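Local coordinates for Glyco_hydro_cc domain-containing protein (Blastomyces gilchristii, PDB 6UB0), which probably cleaves beta-1,3-glucan chains such as curdlan from their ends, as an exo-acting glycoside hydrolase of family GH128, at residues M84-A89 and L120-G125. Residues are numbered along the deposited sequence; the frame is centred on the assembly and turned at random.
Sequences MSPEAA and LGWMQG
Trp122 meets the start of helix 86-96 with three parts of its indole, and illustrates how one large side chain can serve two neighbouring helices by a hydrogen bond, a ring face and a ring edge. With CG anti to the backbone N (chi1 -173°), the ring reaches out from helix 119-130 to the residues just before Pro86. Its NE1 donates to Met84 O at 2.9 Å, a moderately bent bond with an N-H...O angle of 146°; the carbonyl oxygen lies 18° out of the indole plane. One polar group of a buried side chain is thus satisfied by a backbone carbonyl just ahead of the helix. Pro86 CG sits over one face of the indole, 3.6 Å from the centroid of the five-membered ring, a CH-pi contact offset toward the rim. At the benzo edge Ala89 CB packs against Trp122 CZ2 at 3.5 Å. One turn beyond Trp122, Gly125 brings the two backbones together: its CA is 5.6 Å from that of Pro86, and Pro86 CB rests on Gly125 C at 3.6 Å. The helix start gripped here is itself capped, Ser85 OG accepting from Ala88 N at 3.0 Å. The ring of Phe126 also meets the indole, nearly parallel to it, and Trp122 touches Pro109 and Val111 of strand 105-111. The arrangement, a side-chain N-cap with proline at the first helical position docked on a tryptophan of the next helix, joins successive outer helices of the TIM-barrel glycoside hydrolase fold.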
loop_
_atom_site.group_PDB
_atom_site.type_symbol
_atom_site.label_atom_id
_atom_site.label_comp_id
_atom_site.label_asym_id
_atom_site.label_seq_id
_atom_site.Cartn_x
_atom_site.Cartn_y
_atom_site.Cartn_z
ATOM N N MET A 84 -2.174 11.538 12.280
ATOM C CA MET A 84 -3.469 11.290 12.942
ATOM C C MET A 84 -3.215 10.385 14.134
ATOM O O MET A 84 -2.389 9.451 14.043
ATOM C CB MET A 84 -4.483 10.582 12.026
ATOM C CG MET A 84 -4.756 11.323 10.751
ATOM S SD MET A 84 -5.653 10.320 9.561
ATOM C CE MET A 84 -6.981 9.775 10.640
ATOM N N SER A 85 -3.864 10.705 15.251
ATOM C CA SER A 85 -3.790 9.855 16.454
ATOM C C SER A 85 -4.531 8.571 16.138
ATOM O O SER A 85 -5.426 8.588 15.314
ATOM C CB SER A 85 -4.376 10.550 17.631
ATOM O OG SER A 85 -5.773 10.624 17.474
ATOM N N PRO A 86 -4.142 7.415 16.705
ATOM C CA PRO A 86 -4.897 6.190 16.496
ATOM C C PRO A 86 -6.392 6.379 16.782
ATOM O O PRO A 86 -7.230 5.919 16.017
ATOM C CB PRO A 86 -4.229 5.253 17.524
ATOM C CG PRO A 86 -2.839 5.704 17.572
ATOM C CD PRO A 86 -2.979 7.208 17.568
ATOM N N GLU A 87 -6.711 7.092 17.870
ATOM C CA GLU A 87 -8.122 7.380 18.256
ATOM C C GLU A 87 -8.807 8.150 17.121
ATOM O O GLU A 87 -9.956 7.818 16.795
ATOM C CB GLU A 87 -8.295 8.232 19.529
ATOM C CG GLU A 87 -7.400 7.906 20.712
ATOM C CD GLU A 87 -7.341 9.076 21.677
ATOM O OE1 GLU A 87 -6.386 9.836 21.591
ATOM O OE2 GLU A 87 -8.299 9.272 22.444
ATOM N N ALA A 88 -8.175 9.180 16.546
ATOM C CA ALA A 88 -8.899 9.943 15.500
ATOM C C ALA A 88 -8.990 9.096 14.221
ATOM O O ALA A 88 -9.922 9.295 13.417
ATOM C CB ALA A 88 -8.263 11.243 15.226
ATOM N N ALA A 89 -7.991 8.244 13.985
ATOM C CA ALA A 89 -8.029 7.349 12.803
ATOM C C ALA A 89 -9.218 6.397 12.935
ATOM O O ALA A 89 -9.908 6.161 11.905
ATOM C CB ALA A 89 -6.741 6.600 12.651
ATOM N N LEU A 120 3.897 -0.463 13.657
ATOM C CA LEU A 120 2.920 -1.499 14.097
ATOM C C LEU A 120 2.382 -1.247 15.513
ATOM O O LEU A 120 1.437 -1.959 15.941
ATOM C CB LEU A 120 3.649 -2.841 14.066
ATOM C CG LEU A 120 4.279 -3.128 12.706
ATOM C CD1 LEU A 120 4.851 -4.524 12.632
ATOM C CD2 LEU A 120 3.235 -2.879 11.623
ATOM N N GLY A 121 3.024 -0.347 16.237
ATOM C CA GLY A 121 2.559 0.108 17.553
ATOM C C GLY A 121 1.355 0.993 17.324
ATOM O O GLY A 121 0.313 0.764 17.979
ATOM N N TRP A 122 1.479 1.925 16.371
ATOM C CA TRP A 122 0.344 2.787 15.973
ATOM C C TRP A 122 -0.768 1.883 15.449
ATOM O O TRP A 122 -1.968 2.102 15.815
ATOM C CB TRP A 122 0.769 3.858 14.978
ATOM C CG TRP A 122 -0.320 4.843 14.691
ATOM C CD1 TRP A 122 -0.427 6.141 15.095
ATOM C CD2 TRP A 122 -1.426 4.618 13.807
ATOM N NE1 TRP A 122 -1.572 6.722 14.611
ATOM C CE2 TRP A 122 -2.212 5.802 13.809
ATOM C CE3 TRP A 122 -1.863 3.513 13.080
ATOM C CZ2 TRP A 122 -3.380 5.908 13.061
ATOM C CZ3 TRP A 122 -3.042 3.607 12.391
ATOM C CH2 TRP A 122 -3.767 4.795 12.352
ATOM N N MET A 123 -0.429 0.894 14.615
ATOM C CA MET A 123 -1.465 -0.037 14.099
ATOM C C MET A 123 -2.176 -0.681 15.295
ATOM O O MET A 123 -3.421 -0.733 15.283
ATOM C CB MET A 123 -0.897 -1.139 13.200
ATOM C CG MET A 123 -1.959 -1.767 12.319
ATOM S SD MET A 123 -2.765 -0.623 11.168
ATOM C CE MET A 123 -1.584 -0.713 9.799
ATOM N N GLN A 124 -1.444 -1.128 16.311
ATOM C CA GLN A 124 -2.123 -1.849 17.421
ATOM C C GLN A 124 -3.032 -0.884 18.215
ATOM O O GLN A 124 -4.191 -1.254 18.534
ATOM C CB GLN A 124 -1.139 -2.587 18.299
ATOM C CG GLN A 124 -1.904 -3.521 19.219
ATOM C CD GLN A 124 -0.999 -4.406 20.017
ATOM O OE1 GLN A 124 -0.359 -5.310 19.492
ATOM N NE2 GLN A 124 -1.001 -4.180 21.316
ATOM N N GLY A 125 -2.562 0.346 18.432
ATOM C CA GLY A 125 -3.324 1.444 19.068
ATOM C C GLY A 125 -4.572 1.766 18.275
ATOM O O GLY A 125 -5.685 1.869 18.839
#